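Local coordinates for methyltransferase domain-containing protein (Serratia marcescens, PDB 7CLU) that probably transfers a methyl group from S-adenosyl-L-methionine to a hydroxyl group of an intermediate in the prodigiosin synthetic pathway, working as a dimer, at residues L246-R259 with I303-A317. Numbering follows the deposited sequence.
Sequences LHDYAPETQLTILR and IESSAQEYLDRFRLA
H247 and E304 extend alongside each other in a common direction, and the carboxylate reaches the imidazole at its edge, near the ring plane. H247 ND1 points at E304 OE2 in an almost linear hydrogen bond, whose modelled 2.4 Å is too short to be taken literally; ring and carboxylate planes are 58° apart. E304 gets there through a bend at chi2, which turns its carboxylate back to the histidine. Beside this pair the backbones are tied by I303 N, which donates to H247 O over 3.1 Å.

R313, extended from CG to NE, crosses Q254 with guanidinium and amide planes almost perpendicular (89°). Its NH1 gives Q254 OE1 only a weak bond at 2.9 Å, whereas S305 OG meets the guanidinium edge in plane; P251 covers one face, its CG lying 3.4 Å from R313 NH2. Q254 NE2 donates to Y249 O and to a water that also bonds I303 O, S305 OG and Y310 OH, so the water joins four residues, Q254 from one segment and I303, S305 and Y310 from the other.

Farther along, the short helical segments cross at -49°, their axes 9.3 Å apart at closest approach, and the contact turns apolar. L258 stands at about a right angle to F314, CD2 reaching CE1 at 3.7 Å, and its CB meets A317 CB at 3.6 Å. Strand 270-275 backs L258 and F314 through F271 and A273. The helix pair thus packs on the Rossmann-like sheet of a class I methyltransferase, while H247 is the predicted proton acceptor of this enzyme, and its carboxylate partner is consistent with the His-Glu pairing of plant-type O-methyltransferases.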
loop_
_atom_site.group_PDB
_atom_site.type_symbol
_atom_site.label_atom_id
_atom_site.label_comp_id
_atom_site.label_asym_id
_atom_site.label_seq_id
_atom_site.Cartn_x
_atom_site.Cartn_y
_atom_site.Cartn_z
ATOM N N LEU A 246 -0.916 23.940 8.220
ATOM C CA LEU A 246 0.194 24.557 7.508
ATOM C C LEU A 246 0.763 23.609 6.464
ATOM O O LEU A 246 1.045 24.017 5.329
ATOM C CB LEU A 246 1.280 24.980 8.496
ATOM C CG LEU A 246 0.863 26.045 9.524
ATOM C CD1 LEU A 246 1.965 26.316 10.546
ATOM C CD2 LEU A 246 0.462 27.342 8.821
ATOM N N HIS A 247 0.922 22.334 6.822
ATOM C CA HIS A 247 1.528 21.377 5.904
ATOM C C HIS A 247 0.674 21.100 4.676
ATOM O O HIS A 247 1.130 20.374 3.790
ATOM C CB HIS A 247 1.828 20.069 6.637
ATOM C CG HIS A 247 0.610 19.276 6.985
ATOM N ND1 HIS A 247 0.583 17.898 6.951
ATOM C CD2 HIS A 247 -0.620 19.667 7.393
ATOM C CE1 HIS A 247 -0.616 17.474 7.309
ATOM N NE2 HIS A 247 -1.366 18.529 7.578
ATOM N N ASP A 248 -0.540 21.633 4.600
ATOM C CA ASP A 248 -1.339 21.501 3.392
ATOM C C ASP A 248 -0.884 22.450 2.292
ATOM O O ASP A 248 -1.307 22.280 1.145
ATOM C CB ASP A 248 -2.822 21.758 3.707
ATOM C CG ASP A 248 -3.376 20.783 4.729
ATOM O OD1 ASP A 248 -2.856 19.657 4.823
ATOM O OD2 ASP A 248 -4.332 21.145 5.439
ATOM N N TYR A 249 -0.025 23.421 2.612
ATOM C CA TYR A 249 0.329 24.504 1.705
ATOM C C TYR A 249 1.839 24.616 1.543
ATOM O O TYR A 249 2.621 24.197 2.401
ATOM C CB TYR A 249 -0.234 25.841 2.207
ATOM C CG TYR A 249 -1.733 25.793 2.338
ATOM C CD1 TYR A 249 -2.551 25.898 1.215
ATOM C CD2 TYR A 249 -2.333 25.582 3.573
ATOM C CE1 TYR A 249 -3.927 25.824 1.328
ATOM C CE2 TYR A 249 -3.703 25.503 3.694
ATOM C CZ TYR A 249 -4.495 25.620 2.569
ATOM O OH TYR A 249 -5.861 25.541 2.690
ATOM N N ALA A 250 2.240 25.199 0.418
ATOM C CA ALA A 250 3.640 25.514 0.216
ATOM C C ALA A 250 4.113 26.483 1.300
ATOM O O ALA A 250 3.319 27.265 1.840
ATOM C CB ALA A 250 3.866 26.127 -1.168
ATOM N N PRO A 251 5.401 26.443 1.637
ATOM C CA PRO A 251 5.942 27.379 2.642
ATOM C C PRO A 251 5.600 28.840 2.397
ATOM O O PRO A 251 5.289 29.563 3.357
ATOM C CB PRO A 251 7.453 27.128 2.543
ATOM C CG PRO A 251 7.544 25.682 2.160
ATOM C CD PRO A 251 6.394 25.439 1.218
ATOM N N GLU A 252 5.659 29.296 1.137
ATOM C CA GLU A 252 5.328 30.684 0.836
ATOM C C GLU A 252 3.878 30.991 1.191
ATOM O O GLU A 252 3.574 32.069 1.714
ATOM C CB GLU A 252 5.604 30.982 -0.647
ATOM C CG GLU A 252 6.889 30.342 -1.200
ATOM C CD GLU A 252 6.757 28.832 -1.471
ATOM O OE1 GLU A 252 5.851 28.439 -2.228
ATOM O OE2 GLU A 252 7.557 28.039 -0.927
ATOM N N THR A 253 2.969 30.050 0.932
ATOM C CA THR A 253 1.587 30.222 1.369
ATOM C C THR A 253 1.475 30.123 2.884
ATOM O O THR A 253 0.672 30.835 3.511
ATOM C CB THR A 253 0.705 29.174 0.694
ATOM O OG1 THR A 253 0.824 29.315 -0.730
ATOM C CG2 THR A 253 -0.765 29.315 1.128
ATOM N N GLN A 254 2.257 29.234 3.495
ATOM C CA GLN A 254 2.270 29.175 4.952
ATOM C C GLN A 254 2.628 30.536 5.535
ATOM O O GLN A 254 2.010 30.992 6.506
ATOM C CB GLN A 254 3.256 28.114 5.432
ATOM C CG GLN A 254 2.934 26.698 4.991
ATOM C CD GLN A 254 3.858 25.697 5.642
ATOM O OE1 GLN A 254 4.414 25.958 6.718
ATOM N NE2 GLN A 254 4.030 24.533 5.002
ATOM N N LEU A 255 3.605 31.205 4.928
ATOM C CA LEU A 255 3.998 32.536 5.380
ATOM C C LEU A 255 2.833 33.516 5.278
ATOM O O LEU A 255 2.620 34.336 6.179
ATOM C CB LEU A 255 5.188 33.016 4.553
ATOM C CG LEU A 255 6.381 33.674 5.223
ATOM C CD1 LEU A 255 6.994 32.720 6.251
ATOM C CD2 LEU A 255 7.401 34.066 4.166
ATOM N N THR A 256 2.066 33.439 4.186
ATOM C CA THR A 256 0.931 34.343 4.010
ATOM C C THR A 256 -0.123 34.114 5.087
ATOM O O THR A 256 -0.620 35.066 5.705
ATOM C CB THR A 256 0.321 34.156 2.620
ATOM O OG1 THR A 256 1.262 34.569 1.620
ATOM C CG2 THR A 256 -0.951 34.955 2.500
ATOM N N ILE A 257 -0.478 32.845 5.319
ATOM C CA ILE A 257 -1.422 32.497 6.381
ATOM C C ILE A 257 -0.941 33.036 7.723
ATOM O O ILE A 257 -1.708 33.639 8.484
ATOM C CB ILE A 257 -1.609 30.970 6.436
ATOM C CG1 ILE A 257 -2.405 30.471 5.226
ATOM C CG2 ILE A 257 -2.266 30.584 7.725
ATOM C CD1 ILE A 257 -2.119 29.027 4.860
ATOM N N LEU A 258 0.338 32.809 8.039
ATOM C CA LEU A 258 0.862 33.178 9.346
ATOM C C LEU A 258 0.929 34.693 9.500
ATOM O O LEU A 258 0.633 35.231 10.576
ATOM C CB LEU A 258 2.244 32.570 9.550
ATOM C CG LEU A 258 2.397 31.053 9.765
ATOM C CD1 LEU A 258 3.866 30.700 9.669
ATOM C CD2 LEU A 258 1.828 30.638 11.124
ATOM N N ARG A 259 1.333 35.391 8.438
ATOM C CA ARG A 259 1.302 36.847 8.457
ATOM C C ARG A 259 -0.130 37.353 8.567
ATOM O O ARG A 259 -0.398 38.337 9.264
ATOM C CB ARG A 259 1.989 37.397 7.203
ATOM C CG ARG A 259 3.513 37.293 7.231
ATOM C CD ARG A 259 4.173 38.285 6.264
ATOM N NE ARG A 259 3.970 37.895 4.876
ATOM C CZ ARG A 259 4.910 37.339 4.115
ATOM N NH1 ARG A 259 6.119 37.126 4.619
ATOM N NH2 ARG A 259 4.644 37.006 2.850
ATOM N N ILE A 303 3.697 20.028 2.035
ATOM C CA ILE A 303 4.973 19.437 2.417
ATOM C C ILE A 303 5.030 19.388 3.945
ATOM O O ILE A 303 4.371 20.182 4.621
ATOM C CB ILE A 303 6.142 20.250 1.836
ATOM C CG1 ILE A 303 7.468 19.495 1.961
ATOM C CG2 ILE A 303 6.254 21.623 2.520
ATOM C CD1 ILE A 303 8.496 19.840 0.856
ATOM N N GLU A 304 5.771 18.435 4.501
ATOM C CA GLU A 304 6.078 18.430 5.920
ATOM C C GLU A 304 7.414 19.139 6.131
ATOM O O GLU A 304 8.260 19.191 5.226
ATOM C CB GLU A 304 6.116 16.995 6.469
ATOM C CG GLU A 304 4.839 16.172 6.185
ATOM C CD GLU A 304 3.606 16.752 6.869
ATOM O OE1 GLU A 304 3.760 17.425 7.913
ATOM O OE2 GLU A 304 2.481 16.543 6.359
ATOM N N SER A 305 7.580 19.726 7.317
ATOM C CA SER A 305 8.759 20.514 7.650
ATOM C C SER A 305 9.279 20.126 9.031
ATOM O O SER A 305 8.567 19.537 9.847
ATOM C CB SER A 305 8.456 22.018 7.616
ATOM O OG SER A 305 7.752 22.390 6.442
ATOM N N SER A 306 10.542 20.463 9.289
ATOM C CA SER A 306 11.091 20.290 10.623
ATOM C C SER A 306 10.507 21.334 11.576
ATOM O O SER A 306 9.935 22.346 11.157
ATOM C CB SER A 306 12.619 20.389 10.594
ATOM O OG SER A 306 13.036 21.640 10.094
ATOM N N ALA A 307 10.632 21.054 12.876
ATOM C CA ALA A 307 10.282 22.045 13.890
ATOM C C ALA A 307 10.991 23.369 13.623
ATOM O O ALA A 307 10.363 24.435 13.616
ATOM C CB ALA A 307 10.634 21.517 15.281
ATOM N N GLN A 308 12.301 23.313 13.371
ATOM C CA GLN A 308 13.060 24.540 13.130
ATOM C C GLN A 308 12.519 25.298 11.930
ATOM O O GLN A 308 12.438 26.535 11.948
ATOM C CB GLN A 308 14.541 24.217 12.927
ATOM C CG GLN A 308 15.437 25.447 12.990
ATOM C CD GLN A 308 15.459 26.063 14.383
ATOM O OE1 GLN A 308 15.514 25.354 15.385
ATOM N NE2 GLN A 308 15.374 27.385 14.447
ATOM N N GLU A 309 12.150 24.573 10.868
ATOM C CA GLU A 309 11.585 25.234 9.702
ATOM C C GLU A 309 10.294 25.959 10.058
ATOM O O GLU A 309 10.038 27.060 9.559
ATOM C CB GLU A 309 11.358 24.220 8.579
ATOM C CG GLU A 309 12.597 23.993 7.731
ATOM C CD GLU A 309 12.492 22.770 6.828
ATOM O OE1 GLU A 309 11.597 21.925 7.058
ATOM O OE2 GLU A 309 13.317 22.653 5.894
ATOM N N TYR A 310 9.470 25.366 10.930
ATOM C CA TYR A 310 8.273 26.066 11.382
ATOM C C TYR A 310 8.635 27.270 12.246
ATOM O O TYR A 310 8.023 28.339 12.121
ATOM C CB TYR A 310 7.356 25.113 12.149
ATOM C CG TYR A 310 6.565 24.144 11.280
ATOM C CD1 TYR A 310 5.814 24.589 10.195
ATOM C CD2 TYR A 310 6.542 22.775 11.581
ATOM C CE1 TYR A 310 5.079 23.684 9.393
ATOM C CE2 TYR A 310 5.807 21.874 10.813
ATOM C CZ TYR A 310 5.078 22.334 9.732
ATOM O OH TYR A 310 4.370 21.425 8.989
ATOM N N LEU A 311 9.625 27.120 13.130
ATOM C CA LEU A 311 10.077 28.261 13.920
ATOM C C LEU A 311 10.510 29.406 13.017
ATOM O O LEU A 311 10.124 30.559 13.243
ATOM C CB LEU A 311 11.223 27.852 14.844
ATOM C CG LEU A 311 10.869 26.935 16.013
ATOM C CD1 LEU A 311 12.095 26.599 16.854
ATOM C CD2 LEU A 311 9.785 27.565 16.870
ATOM N N ASP A 312 11.291 29.096 11.970
ATOM C CA ASP A 312 11.753 30.125 11.044
ATOM C C ASP A 312 10.581 30.850 10.400
ATOM O O ASP A 312 10.612 32.079 10.244
ATOM C CB ASP A 312 12.644 29.507 9.963
ATOM C CG ASP A 312 13.954 28.958 10.513
ATOM O OD1 ASP A 312 14.358 29.351 11.629
ATOM O OD2 ASP A 312 14.585 28.125 9.821
ATOM N N ARG A 313 9.533 30.109 10.024
ATOM C CA ARG A 313 8.381 30.735 9.385
ATOM C C ARG A 313 7.589 31.582 10.371
ATOM O O ARG A 313 7.073 32.643 10.000
ATOM C CB ARG A 313 7.489 29.670 8.736
ATOM C CG ARG A 313 8.105 29.108 7.485
ATOM C CD ARG A 313 7.297 28.002 6.803
ATOM N NE ARG A 313 8.228 27.192 6.020
ATOM C CZ ARG A 313 8.167 25.876 5.923
ATOM N NH1 ARG A 313 7.195 25.214 6.544
ATOM N NH2 ARG A 313 9.072 25.226 5.206
ATOM N N PHE A 314 7.472 31.133 11.627
ATOM C CA PHE A 314 6.846 31.969 12.647
ATOM C C PHE A 314 7.566 33.313 12.763
ATOM O O PHE A 314 6.935 34.377 12.726
ATOM C CB PHE A 314 6.834 31.246 13.999
ATOM C CG PHE A 314 5.565 30.477 14.276
ATOM C CD1 PHE A 314 5.063 29.569 13.343
ATOM C CD2 PHE A 314 4.873 30.660 15.466
ATOM C CE1 PHE A 314 3.893 28.847 13.605
ATOM C CE2 PHE A 314 3.706 29.950 15.743
ATOM C CZ PHE A 314 3.210 29.036 14.817
ATOM N N ARG A 315 8.897 33.280 12.884
ATOM C CA ARG A 315 9.658 34.516 13.049
ATOM C C ARG A 315 9.519 35.409 11.823
ATOM O O ARG A 315 9.235 36.607 11.948
ATOM C CB ARG A 315 11.127 34.197 13.332
ATOM C CG ARG A 315 11.301 33.242 14.497
ATOM C CD ARG A 315 12.755 32.969 14.838
ATOM N NE ARG A 315 12.870 32.666 16.257
ATOM C CZ ARG A 315 13.394 31.554 16.763
ATOM N NH1 ARG A 315 13.890 30.610 15.964
ATOM N NH2 ARG A 315 13.424 31.392 18.083
ATOM N N LEU A 316 9.691 34.831 10.625
ATOM C CA LEU A 316 9.543 35.597 9.388
ATOM C C LEU A 316 8.174 36.255 9.290
ATOM O O LEU A 316 8.035 37.315 8.664
ATOM C CB LEU A 316 9.768 34.690 8.173
ATOM C CG LEU A 316 11.166 34.618 7.566
ATOM C CD1 LEU A 316 11.120 33.866 6.238
ATOM C CD2 LEU A 316 11.747 36.017 7.376
ATOM N N ALA A 317 7.152 35.643 9.891
ATOM C CA ALA A 317 5.809 36.201 9.888
ATOM C C ALA A 317 5.601 37.243 10.974
ATOM O O ALA A 317 4.514 37.829 11.036
ATOM C CB ALA A 317 4.769 35.081 10.035
HETATM O O HOH W 1 5.129 22.087 6.285
#